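Side-chain contacts in epidermin decarboxylase (Staphylococcus epidermidis, PDB 1G63), which catalyses the FMN-dependent oxidative decarboxylation of the C-terminal cysteine residue of the epidermin precursor, creating a carbon-carbon double bond: residues M116-W121 / P143-S148; L78-S83 / T161-E166; I7-T10 / N14-N17; I90-C95 / Q127-L132. All coordinates share one frame; numbering follows the deposited sequence.

Overall arrangement
Along the chain, contact 3 comes first, on strand 5-9 and the loop after it. Contact 2 joins strand 76-82 to the chain leading into helix 165-172, and both remaining contacts fall between its two segments. Contacts 2 and 3 share the parallel sheet of the Rossmann-like fold, their centres about 8 Å apart, with strands 5-9 and 76-82 as neighbours. Contact 1 lies about 13 Å from contact 2 between centres, and the three border the same FMN. Contact 4 pairs helices 84-91 and 124-134, its centre about 20 Å from that of contact 1, joined to it by a Trp121-Gln127 hydrogen bond, and reaches a different FMN, so one chain contributes to two flavin sites of the dodecamer.

Contact 1: M116-W121 / P143-S148; sequences MNIRMW and PDMNKS. With FMN (flavin mononucleotide), chain N.
Asn117 OD1 accepts the backbone N-H of Arg119 (2.9 Å between OD1 and N, 167° at the hydrogen), an N-cap bond at the start of the short helix whose Ile118 and Trp121 reach across to Met145 and Pro143. On the helix so begun, the indole of Trp121 extends with CG anti to the backbone N (chi1 -178°), which offers one face to the proline. Pro143 CG stands over the six-membered ring, 3.8 Å from its centroid and 22° off the normal, in a CH-pi contact displaced toward the rim; the shortest approach is Pro143 CG to Trp121 CH2, 3.5 Å. Pro143 CD follows alongside, 3.6 Å from Trp121 CZ2. The sulfur of Met116 lies in the indole plane at the ring edge, while Pro114 touches both partners and Leu126 and Ile130 of helix 124-134 pack on the indole. A looser apolar touch, Ile118 CD1 to Met145 SD at 4.3 Å, extends the contact along the strand at the protein surface. The backbone end of Met116, unlike its sulfur, borders the flavin, with Met116 CA 3.4 Å from FMN N3. Residues 114-121, PNMNIRMW, match the PXMNXXMW motif of the HFCD flavoproteins, which here borders the flavin pyrimidine and meets the root of the antiparallel hairpin 144-161.

Contact 2: L78-S83 / T161-E166; sequences LVLPAS and TMPNIE. With FMN (flavin mononucleotide), chain N.
Leu80 and Pro81 meet Pro163 and Met162 respectively, in two apolar touches made by differently shaped side chains. Leu80 is extended, with CG anti to the backbone N (chi1 171°), and its CD1 is the branch that comes nearest Pro163, 4.3 Å from Pro163 CD. Met162 instead is folded: bends at chi2 and chi3 (-78° and 75°) turn its thioether toward Pro81, where Met162 SD lies 4.3 Å from Pro81 CB. The methyl CE stays equally close to that carbon, so the end of the methionine lies against the proline ring rather than pointing into it. A cis peptide bond precedes Pro81, at the corner of the chain where both residues make their contacts. Past the corner, in the PASANT sequence of the HFCD family, Ser83 OG donates to FMN O1P at 2.9 Å and also caps helix 84-91 by accepting from Thr86 N, so one hydroxyl serves both phosphate and helix. The apolar patch is buried between strand 76-82 and the residues ahead of helix 165-172; Tyr21 of helix 18-25 packs on Leu80 and Met162, and Phe113 of strand 110-114 packs on Leu80 and Pro163.

Contact 3: I7-T10 / N14-N17; sequences ICAT and NVIN. With FMN (flavin mononucleotide), chain N.
In the turn that leads from the first strand of the Rossmann-like sheet, 5-9, toward helix 18-25, Ala9 and the carbonyl of Thr10 pack on Val15 beside the loop that binds FMN. The methyl of Ala9 points at the returning chain and meets one branch of the valine, CB to Val15 CG2 at 3.8 Å. That branch is placed by its torsion: CG2 lies anti to the valine backbone N, which leaves CG1 between the backbone N and the carbonyl carbon (chi1 67°). The carbonyl of Thr10, just past the strand, rests against the same side chain, with Thr10 O 3.6 Å from Val15 CB and 3.9 Å from CG2; this is van der Waals packing of an oxygen on aliphatic carbons. Residues 14-16 form a 3-10 turn, closed by Asn17 N bonding to Asn14 O at 3.0 Å. Between the two segments lies the tight loop after the strand that, in Rossmann-like flavoproteins such as this one, receives the cofactor; Ala11 N within it is hydrogen-bonded to FMN. The CB of Thr10 points away from the valine and lies 3.3 Å from FMN O2P. The hydroxyl of Thr10 is committed to the adjacent strand, where OG1 donates to Pro81 O and takes a weak bond from Ser83 N, tying the start of the loop to the end of strand 76-82. Phe36 of strand 32-36, together with Phe43 and Ile44, packs on Val15, and beyond it Asn19 and His20 of a neighbouring subunit pack on Ile16 and Asn17.

Contact 4: I90-C95 / Q127-L132; sequences IANGIC and QKNIDL. With FMN (flavin mononucleotide), chain M.
Ala91 and Asn129 make the apolar part of the contact, their CB atoms 3.5 Å apart where the end of helix 84-91 comes against helix 124-134. The small methyl allows a close approach: the two CA atoms are only 5.6 Å apart, and Ala91 CB also lies 3.7 Å from Asn129 CG, at the root of the amide. One turn further along its helix, Leu132 sends CD2 to the alanine carbonyl, 3.7 Å from Ala91 O; an extended first torsion, chi1 -172°, carries the branch out to that oxygen. Leu133 of the same helix packs on Ala91 as well. Among polar groups, the amides of Asn92 and Asn129 come together with their planes at 82°, crossing at about a right angle rather than stacking. Backbone bonds close the helix just beyond Asn92. Helix 84-91 ends in a Schellman motif with Gly93 as its C-prime residue at positive phi: Gly93 N bonds to Ile90 O at 3.0 Å, and Ile94 N reaches back to Lys89 O. The chain then leaves the helix and runs on to a second flavin. There Cys95 O is the acceptor of two ribityl hydroxyls, 3.0 Å from FMN O4' and 3.1 Å from FMN O3'. Much of that cofactor's remaining binding comes from a neighbouring subunit, whose Ala11 N, Ser83 OG and Thr86 OG1 also bond to it. Subunit packing adjoins the helix pair too, with Leu132 touching Lys128 of that neighbouring subunit and Ile94 meeting its own counterpart there.

Contact 1: M116-W121 / P143-S148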
# COMPACT_ATOMS: atom_id res chain seq x y z
N MET B 116 -36.22 2.53 10.81
CA MET B 116 -35.33 2.93 11.88
C MET B 116 -35.96 2.52 13.20
O MET B 116 -37.13 2.15 13.23
CB MET B 116 -35.15 4.44 11.86
CG MET B 116 -36.46 5.20 12.05
SD MET B 116 -36.38 6.98 11.75
CE MET B 116 -36.53 7.02 9.94
N ASN B 117 -35.19 2.60 14.27
CA ASN B 117 -35.71 2.27 15.58
C ASN B 117 -36.78 3.29 15.92
O ASN B 117 -36.69 4.44 15.50
CB ASN B 117 -34.59 2.30 16.61
CG ASN B 117 -35.07 1.92 17.99
OD1 ASN B 117 -35.64 2.74 18.71
ND2 ASN B 117 -34.84 0.68 18.37
N ILE B 118 -37.78 2.86 16.69
CA ILE B 118 -38.88 3.74 17.08
C ILE B 118 -38.46 5.07 17.72
O ILE B 118 -39.09 6.09 17.48
CB ILE B 118 -39.85 2.99 18.03
CG1 ILE B 118 -41.10 3.84 18.28
CG2 ILE B 118 -39.15 2.65 19.33
CD1 ILE B 118 -41.90 4.14 17.02
N ARG B 119 -37.39 5.06 18.51
CA ARG B 119 -36.94 6.29 19.16
C ARG B 119 -36.44 7.32 18.16
O ARG B 119 -36.62 8.52 18.36
CB ARG B 119 -35.85 6.00 20.19
CG ARG B 119 -35.23 7.27 20.76
CD ARG B 119 -34.51 7.03 22.08
NE ARG B 119 -35.44 6.68 23.15
CZ ARG B 119 -35.11 6.08 24.29
NH1 ARG B 119 -36.08 5.83 25.16
NH2 ARG B 119 -33.86 5.72 24.55
N MET B 120 -35.79 6.87 17.09
CA MET B 120 -35.28 7.78 16.06
C MET B 120 -36.47 8.39 15.32
O MET B 120 -36.44 9.56 14.92
CB MET B 120 -34.41 7.03 15.06
CG MET B 120 -33.12 6.45 15.63
SD MET B 120 -32.22 5.51 14.39
CE MET B 120 -31.59 6.86 13.34
N TRP B 121 -37.51 7.58 15.16
CA TRP B 121 -38.72 7.99 14.47
C TRP B 121 -39.40 9.17 15.16
O TRP B 121 -40.09 9.95 14.50
CB TRP B 121 -39.68 6.81 14.37
CG TRP B 121 -40.94 7.10 13.64
CD1 TRP B 121 -42.21 7.09 14.15
CD2 TRP B 121 -41.08 7.42 12.25
NE1 TRP B 121 -43.12 7.38 13.17
CE2 TRP B 121 -42.46 7.59 11.99
CE3 TRP B 121 -40.17 7.58 11.19
CZ2 TRP B 121 -42.95 7.91 10.72
CZ3 TRP B 121 -40.66 7.90 9.93
CH2 TRP B 121 -42.04 8.07 9.71
N PRO B 143 -44.55 3.97 8.14
CA PRO B 143 -43.88 2.77 8.65
C PRO B 143 -44.81 1.79 9.36
O PRO B 143 -45.67 2.20 10.14
CB PRO B 143 -42.84 3.34 9.61
CG PRO B 143 -42.51 4.65 9.01
CD PRO B 143 -43.86 5.19 8.60
N ASP B 144 -44.64 0.51 9.08
CA ASP B 144 -45.45 -0.52 9.73
C ASP B 144 -44.93 -0.67 11.15
O ASP B 144 -43.78 -0.33 11.44
CB ASP B 144 -45.35 -1.85 8.96
CG ASP B 144 -45.99 -1.77 7.59
OD1 ASP B 144 -47.18 -1.44 7.52
OD2 ASP B 144 -45.30 -2.04 6.58
N MET B 145 -45.79 -1.16 12.05
CA MET B 145 -45.41 -1.32 13.45
C MET B 145 -46.18 -2.45 14.14
O MET B 145 -47.41 -2.51 14.09
CB MET B 145 -45.65 -0.02 14.22
CG MET B 145 -45.06 1.22 13.55
SD MET B 145 -45.08 2.65 14.62
CE MET B 145 -46.70 3.31 14.27
N ASN B 146 -45.45 -3.35 14.79
CA ASN B 146 -46.09 -4.45 15.51
C ASN B 146 -45.50 -4.50 16.92
O ASN B 146 -44.51 -3.84 17.21
CB ASN B 146 -45.87 -5.78 14.78
CG ASN B 146 -44.50 -6.39 15.04
OD1 ASN B 146 -43.47 -5.79 14.75
ND2 ASN B 146 -44.49 -7.60 15.59
N LYS B 147 -46.14 -5.28 17.80
CA LYS B 147 -45.67 -5.41 19.18
C LYS B 147 -44.76 -6.62 19.28
O LYS B 147 -45.21 -7.76 19.32
CB LYS B 147 -46.87 -5.54 20.12
CG LYS B 147 -47.89 -4.44 19.90
CD LYS B 147 -47.28 -3.07 20.15
CE LYS B 147 -48.00 -1.98 19.37
NZ LYS B 147 -49.42 -1.84 19.75
N SER B 148 -43.46 -6.36 19.33
CA SER B 148 -42.47 -7.43 19.40
C SER B 148 -41.82 -7.51 20.76
O SER B 148 -41.61 -6.50 21.43
CB SER B 148 -41.39 -7.22 18.35
OG SER B 148 -40.61 -6.07 18.64
N1 FMN N . -30.22 4.30 10.62
C2 FMN N . -31.54 4.28 10.23
O2 FMN N . -32.13 5.24 9.83
N3 FMN N . -32.26 3.04 10.31
C4 FMN N . -31.75 1.87 10.75
O4 FMN N . -32.47 0.86 10.80
C4A FMN N . -30.35 1.90 11.19
N5 FMN N . -29.74 0.79 11.59
C5A FMN N . -28.40 0.81 11.83
C6 FMN N . -27.70 -0.43 12.16
C7 FMN N . -26.39 -0.47 12.55
C7M FMN N . -25.69 -1.80 12.88
C8 FMN N . -25.57 0.75 12.39
C8M FMN N . -24.08 0.74 12.66
C9 FMN N . -26.22 1.94 12.09
C9A FMN N . -27.60 2.02 11.81
N10 FMN N . -28.31 3.22 11.48
C10 FMN N . -29.63 3.20 11.07
C1' FMN N . -27.58 4.50 11.41
C2' FMN N . -27.16 4.77 9.95
O2' FMN N . -26.36 3.75 9.36
C3' FMN N . -26.40 6.09 9.86
O3' FMN N . -27.29 7.18 10.27
C4' FMN N . -25.82 6.43 8.49
O4' FMN N . -24.96 7.60 8.57
C5' FMN N . -26.85 6.62 7.39
O5' FMN N . -26.20 6.81 6.12
P FMN N . -26.96 6.72 4.73
O1P FMN N . -28.08 7.71 4.78
O2P FMN N . -27.39 5.31 4.54
O3P FMN N . -25.87 7.11 3.67

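Contact 2: L78-S83 / T161-E166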
# COMPACT_ATOMS: atom_id res chain seq x y z
N LEU B 78 -37.54 4.07 -5.58
CA LEU B 78 -37.84 3.78 -4.19
C LEU B 78 -36.59 3.90 -3.33
O LEU B 78 -35.51 3.48 -3.74
CB LEU B 78 -38.37 2.35 -4.03
CG LEU B 78 -39.74 1.91 -4.56
CD1 LEU B 78 -39.89 2.25 -6.04
CD2 LEU B 78 -39.88 0.42 -4.33
N VAL B 79 -36.73 4.48 -2.15
CA VAL B 79 -35.61 4.55 -1.24
C VAL B 79 -36.06 3.53 -0.19
O VAL B 79 -36.91 3.79 0.66
CB VAL B 79 -35.42 5.96 -0.67
CG1 VAL B 79 -36.70 6.47 -0.12
CG2 VAL B 79 -34.32 5.95 0.39
N LEU B 80 -35.49 2.33 -0.31
CA LEU B 80 -35.84 1.21 0.54
C LEU B 80 -34.62 0.35 0.87
O LEU B 80 -33.99 -0.20 -0.02
CB LEU B 80 -36.88 0.36 -0.21
CG LEU B 80 -37.34 -1.00 0.29
CD1 LEU B 80 -38.20 -0.85 1.52
CD2 LEU B 80 -38.13 -1.69 -0.82
N PRO B 81 -34.24 0.26 2.16
CA PRO B 81 -34.89 0.92 3.30
C PRO B 81 -34.43 2.37 3.29
O PRO B 81 -33.37 2.68 2.74
CB PRO B 81 -34.33 0.19 4.52
CG PRO B 81 -33.62 -1.01 3.96
CD PRO B 81 -33.13 -0.57 2.62
N ALA B 82 -35.22 3.26 3.89
CA ALA B 82 -34.86 4.67 3.94
C ALA B 82 -34.46 5.05 5.36
O ALA B 82 -35.25 4.95 6.30
CB ALA B 82 -36.03 5.51 3.48
N SER B 83 -33.21 5.48 5.51
CA SER B 83 -32.68 5.88 6.81
C SER B 83 -33.12 7.30 7.17
O SER B 83 -33.48 8.09 6.29
CB SER B 83 -31.15 5.84 6.78
OG SER B 83 -30.64 6.75 5.81
N THR B 161 -41.56 -1.91 11.50
CA THR B 161 -41.11 -3.08 10.77
C THR B 161 -40.99 -2.82 9.27
O THR B 161 -41.45 -1.80 8.77
CB THR B 161 -42.08 -4.27 10.96
OG1 THR B 161 -43.37 -3.92 10.45
CG2 THR B 161 -42.19 -4.62 12.42
N MET B 162 -40.38 -3.75 8.57
CA MET B 162 -40.22 -3.63 7.13
C MET B 162 -41.56 -3.86 6.40
O MET B 162 -42.38 -4.68 6.82
CB MET B 162 -39.15 -4.62 6.63
CG MET B 162 -37.70 -4.21 6.95
SD MET B 162 -37.00 -2.92 5.86
CE MET B 162 -37.79 -1.58 6.45
N PRO B 163 -41.79 -3.13 5.30
CA PRO B 163 -43.02 -3.25 4.52
C PRO B 163 -43.12 -4.60 3.78
O PRO B 163 -42.14 -5.08 3.22
CB PRO B 163 -42.91 -2.10 3.51
CG PRO B 163 -41.83 -1.20 4.06
CD PRO B 163 -40.87 -2.16 4.68
N ASN B 164 -44.31 -5.18 3.79
CA ASN B 164 -44.57 -6.43 3.07
C ASN B 164 -44.49 -6.04 1.59
O ASN B 164 -44.74 -4.89 1.24
CB ASN B 164 -45.96 -6.95 3.46
CG ASN B 164 -46.42 -8.12 2.60
OD1 ASN B 164 -46.85 -7.94 1.45
ND2 ASN B 164 -46.33 -9.33 3.16
N ILE B 165 -44.13 -6.98 0.71
CA ILE B 165 -44.01 -6.66 -0.71
C ILE B 165 -45.34 -6.19 -1.32
O ILE B 165 -45.36 -5.45 -2.31
CB ILE B 165 -43.44 -7.86 -1.51
CG1 ILE B 165 -42.63 -7.35 -2.71
CG2 ILE B 165 -44.54 -8.79 -1.95
CD1 ILE B 165 -43.43 -6.71 -3.80
N GLU B 166 -46.44 -6.61 -0.71
CA GLU B 166 -47.77 -6.22 -1.16
C GLU B 166 -47.96 -4.75 -0.78
O GLU B 166 -48.61 -3.98 -1.49
CB GLU B 166 -48.82 -7.09 -0.47
CG GLU B 166 -50.25 -6.60 -0.62
CD GLU B 166 -51.10 -6.88 0.62
OE1 GLU B 166 -52.28 -6.45 0.65
OE2 GLU B 166 -50.60 -7.54 1.57
N1 FMN N . -30.22 4.30 10.62
C2 FMN N . -31.54 4.28 10.23
O2 FMN N . -32.13 5.24 9.83
N3 FMN N . -32.26 3.04 10.31
C4 FMN N . -31.75 1.87 10.75
O4 FMN N . -32.47 0.86 10.80
C4A FMN N . -30.35 1.90 11.19
N5 FMN N . -29.74 0.79 11.59
C5A FMN N . -28.40 0.81 11.83
C6 FMN N . -27.70 -0.43 12.16
C7 FMN N . -26.39 -0.47 12.55
C7M FMN N . -25.69 -1.80 12.88
C8 FMN N . -25.57 0.75 12.39
C8M FMN N . -24.08 0.74 12.66
C9 FMN N . -26.22 1.94 12.09
C9A FMN N . -27.60 2.02 11.81
N10 FMN N . -28.31 3.22 11.48
C10 FMN N . -29.63 3.20 11.07
C1' FMN N . -27.58 4.50 11.41
C2' FMN N . -27.16 4.77 9.95
O2' FMN N . -26.36 3.75 9.36
C3' FMN N . -26.40 6.09 9.86
O3' FMN N . -27.29 7.18 10.27
C4' FMN N . -25.82 6.43 8.49
O4' FMN N . -24.96 7.60 8.57
C5' FMN N . -26.85 6.62 7.39
O5' FMN N . -26.20 6.81 6.12
P FMN N . -26.96 6.72 4.73
O1P FMN N . -28.08 7.71 4.78
O2P FMN N . -27.39 5.31 4.54
O3P FMN N . -25.87 7.11 3.67

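Contact 3: I7-T10 / N14-N17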
# COMPACT_ATOMS: atom_id res chain seq x y z
N ILE B 7 -34.13 0.95 -6.99
CA ILE B 7 -34.14 0.89 -5.53
C ILE B 7 -32.91 1.63 -5.03
O ILE B 7 -31.79 1.34 -5.44
CB ILE B 7 -34.05 -0.55 -4.99
CG1 ILE B 7 -35.33 -1.32 -5.30
CG2 ILE B 7 -33.81 -0.52 -3.47
CD1 ILE B 7 -35.29 -2.77 -4.85
N CYS B 8 -33.13 2.60 -4.15
CA CYS B 8 -32.03 3.34 -3.54
C CYS B 8 -31.98 2.84 -2.10
O CYS B 8 -32.84 3.18 -1.29
CB CYS B 8 -32.31 4.85 -3.59
SG CYS B 8 -32.14 5.57 -5.26
N ALA B 9 -31.00 2.00 -1.81
CA ALA B 9 -30.84 1.42 -0.47
C ALA B 9 -29.86 2.19 0.40
O ALA B 9 -28.77 2.57 -0.04
CB ALA B 9 -30.40 -0.04 -0.59
N THR B 10 -30.25 2.42 1.65
CA THR B 10 -29.43 3.16 2.59
C THR B 10 -28.99 2.29 3.77
O THR B 10 -29.48 1.16 3.94
CB THR B 10 -30.17 4.41 3.11
OG1 THR B 10 -31.31 4.03 3.90
CG2 THR B 10 -30.63 5.27 1.93
N ASN B 14 -31.86 -3.34 7.88
CA ASN B 14 -32.61 -4.20 6.98
C ASN B 14 -32.14 -4.24 5.54
O ASN B 14 -32.73 -4.94 4.72
CB ASN B 14 -34.10 -3.85 7.01
CG ASN B 14 -34.74 -4.23 8.32
OD1 ASN B 14 -35.05 -3.37 9.14
ND2 ASN B 14 -34.93 -5.52 8.53
N VAL B 15 -31.08 -3.50 5.23
CA VAL B 15 -30.56 -3.51 3.88
C VAL B 15 -29.98 -4.91 3.61
O VAL B 15 -29.78 -5.30 2.46
CB VAL B 15 -29.46 -2.44 3.68
CG1 VAL B 15 -28.24 -2.79 4.50
CG2 VAL B 15 -29.12 -2.32 2.21
N ILE B 16 -29.72 -5.66 4.68
CA ILE B 16 -29.18 -7.01 4.53
C ILE B 16 -30.21 -7.97 3.95
O ILE B 16 -29.87 -9.08 3.54
CB ILE B 16 -28.70 -7.59 5.89
CG1 ILE B 16 -29.91 -7.93 6.77
CG2 ILE B 16 -27.80 -6.59 6.59
CD1 ILE B 16 -29.54 -8.61 8.07
N ASN B 17 -31.47 -7.55 3.91
CA ASN B 17 -32.55 -8.37 3.36
C ASN B 17 -33.10 -7.79 2.06
O ASN B 17 -34.13 -8.25 1.57
CB ASN B 17 -33.69 -8.49 4.38
CG ASN B 17 -33.30 -9.30 5.60
OD1 ASN B 17 -33.80 -9.04 6.71
ND2 ASN B 17 -32.43 -10.29 5.42
N1 FMN N . -30.22 4.30 10.62
C2 FMN N . -31.54 4.28 10.23
O2 FMN N . -32.13 5.24 9.83
N3 FMN N . -32.26 3.04 10.31
C4 FMN N . -31.75 1.87 10.75
O4 FMN N . -32.47 0.86 10.80
C4A FMN N . -30.35 1.90 11.19
N5 FMN N . -29.74 0.79 11.59
C5A FMN N . -28.40 0.81 11.83
C6 FMN N . -27.70 -0.43 12.16
C7 FMN N . -26.39 -0.47 12.55
C7M FMN N . -25.69 -1.80 12.88
C8 FMN N . -25.57 0.75 12.39
C8M FMN N . -24.08 0.74 12.66
C9 FMN N . -26.22 1.94 12.09
C9A FMN N . -27.60 2.02 11.81
N10 FMN N . -28.31 3.22 11.48
C10 FMN N . -29.63 3.20 11.07
C1' FMN N . -27.58 4.50 11.41
C2' FMN N . -27.16 4.77 9.95
O2' FMN N . -26.36 3.75 9.36
C3' FMN N . -26.40 6.09 9.86
O3' FMN N . -27.29 7.18 10.27
C4' FMN N . -25.82 6.43 8.49
O4' FMN N . -24.96 7.60 8.57
C5' FMN N . -26.85 6.62 7.39
O5' FMN N . -26.20 6.81 6.12
P FMN N . -26.96 6.72 4.73
O1P FMN N . -28.08 7.71 4.78
O2P FMN N . -27.39 5.31 4.54
O3P FMN N . -25.87 7.11 3.67

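Contact 4: I90-C95 / Q127-L132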
# COMPACT_ATOMS: atom_id res chain seq x y z
N ILE B 90 -32.62 14.45 1.81
CA ILE B 90 -33.50 14.69 0.67
C ILE B 90 -34.41 15.88 0.95
O ILE B 90 -34.58 16.75 0.09
CB ILE B 90 -34.36 13.46 0.37
CG1 ILE B 90 -33.45 12.29 -0.02
CG2 ILE B 90 -35.36 13.78 -0.74
CD1 ILE B 90 -34.18 10.98 -0.25
N ALA B 91 -34.98 15.93 2.15
CA ALA B 91 -35.87 17.01 2.54
C ALA B 91 -35.17 18.38 2.45
O ALA B 91 -35.82 19.39 2.17
CB ALA B 91 -36.37 16.78 3.96
N ASN B 92 -33.86 18.41 2.70
CA ASN B 92 -33.11 19.65 2.65
C ASN B 92 -32.34 19.85 1.34
O ASN B 92 -31.55 20.78 1.22
CB ASN B 92 -32.13 19.76 3.82
CG ASN B 92 -32.83 19.97 5.15
OD1 ASN B 92 -33.05 19.02 5.91
ND2 ASN B 92 -33.18 21.22 5.45
N GLY B 93 -32.56 18.98 0.37
CA GLY B 93 -31.89 19.11 -0.91
C GLY B 93 -30.42 18.77 -0.89
O GLY B 93 -29.68 19.07 -1.84
N ILE B 94 -29.96 18.14 0.18
CA ILE B 94 -28.56 17.78 0.26
C ILE B 94 -28.30 16.54 -0.57
O ILE B 94 -28.91 15.49 -0.35
CB ILE B 94 -28.15 17.55 1.71
CG1 ILE B 94 -28.21 18.88 2.44
CG2 ILE B 94 -26.74 16.97 1.80
CD1 ILE B 94 -28.02 18.75 3.87
N CYS B 95 -27.41 16.67 -1.54
CA CYS B 95 -27.07 15.57 -2.42
C CYS B 95 -25.56 15.39 -2.54
O CYS B 95 -24.97 15.70 -3.57
CB CYS B 95 -27.72 15.79 -3.80
SG CYS B 95 -27.69 17.51 -4.36
N GLN B 127 -39.39 14.40 11.73
CA GLN B 127 -40.82 14.55 11.47
C GLN B 127 -41.15 15.82 10.70
O GLN B 127 -41.98 15.80 9.80
CB GLN B 127 -41.61 14.49 12.78
CG GLN B 127 -41.69 13.09 13.36
CD GLN B 127 -42.12 12.06 12.32
OE1 GLN B 127 -43.05 12.31 11.55
NE2 GLN B 127 -41.45 10.91 12.30
N LYS B 128 -40.49 16.91 11.05
CA LYS B 128 -40.72 18.18 10.38
C LYS B 128 -40.34 18.04 8.91
O LYS B 128 -41.00 18.60 8.03
CB LYS B 128 -39.90 19.27 11.07
CG LYS B 128 -40.14 20.66 10.56
CD LYS B 128 -39.82 21.70 11.63
CE LYS B 128 -40.80 21.60 12.81
NZ LYS B 128 -40.60 22.68 13.83
N ASN B 129 -39.28 17.28 8.65
CA ASN B 129 -38.81 17.05 7.28
C ASN B 129 -39.75 16.12 6.51
O ASN B 129 -39.94 16.27 5.30
CB ASN B 129 -37.40 16.46 7.31
CG ASN B 129 -36.33 17.49 7.61
OD1 ASN B 129 -35.22 17.15 8.00
ND2 ASN B 129 -36.66 18.77 7.43
N ILE B 130 -40.33 15.16 7.22
CA ILE B 130 -41.25 14.23 6.59
C ILE B 130 -42.49 14.98 6.12
O ILE B 130 -43.03 14.70 5.05
CB ILE B 130 -41.66 13.10 7.56
CG1 ILE B 130 -40.49 12.11 7.70
CG2 ILE B 130 -42.91 12.39 7.06
CD1 ILE B 130 -40.79 10.93 8.55
N ASP B 131 -42.94 15.94 6.93
CA ASP B 131 -44.09 16.74 6.57
C ASP B 131 -43.71 17.55 5.34
O ASP B 131 -44.47 17.62 4.36
CB ASP B 131 -44.46 17.69 7.71
CG ASP B 131 -45.05 16.96 8.91
OD1 ASP B 131 -45.07 17.57 10.01
OD2 ASP B 131 -45.50 15.80 8.76
N LEU B 132 -42.53 18.14 5.38
CA LEU B 132 -42.05 18.94 4.26
C LEU B 132 -42.05 18.13 2.96
O LEU B 132 -42.47 18.62 1.90
CB LEU B 132 -40.64 19.45 4.55
CG LEU B 132 -40.07 20.46 3.56
CD1 LEU B 132 -41.00 21.66 3.44
CD2 LEU B 132 -38.69 20.90 4.04
N1 FMN M . -24.35 18.70 -9.94
C2 FMN M . -24.72 20.00 -10.15
O2 FMN M . -25.27 20.70 -9.34
N3 FMN M . -24.46 20.59 -11.42
C4 FMN M . -23.86 19.96 -12.46
O4 FMN M . -23.71 20.56 -13.53
C4A FMN M . -23.49 18.56 -12.25
N5 FMN M . -22.87 17.86 -13.19
C5A FMN M . -22.39 16.62 -12.91
C6 FMN M . -21.60 15.90 -13.90
C7 FMN M . -21.21 14.60 -13.74
C7M FMN M . -20.37 13.87 -14.81
C8 FMN M . -21.36 13.97 -12.41
C8M FMN M . -20.81 12.59 -12.13
C9 FMN M . -22.13 14.63 -11.46
C9A FMN M . -22.65 15.93 -11.65
N10 FMN M . -23.41 16.66 -10.70
C10 FMN M . -23.77 17.99 -10.91
C1' FMN M . -23.71 16.06 -9.38
C2' FMN M . -22.64 16.52 -8.36
O2' FMN M . -21.29 16.20 -8.72
C3' FMN M . -22.93 15.91 -6.99
O3' FMN M . -24.23 16.36 -6.53
C4' FMN M . -21.90 16.19 -5.90
O4' FMN M . -22.18 15.40 -4.72
C5' FMN M . -21.78 17.65 -5.51
O5' FMN M . -20.71 17.84 -4.57
P FMN M . -20.08 19.24 -4.22
O1P FMN M . -21.19 20.09 -3.76
O2P FMN M . -19.38 19.78 -5.43
O3P FMN M . -19.04 18.92 -3.08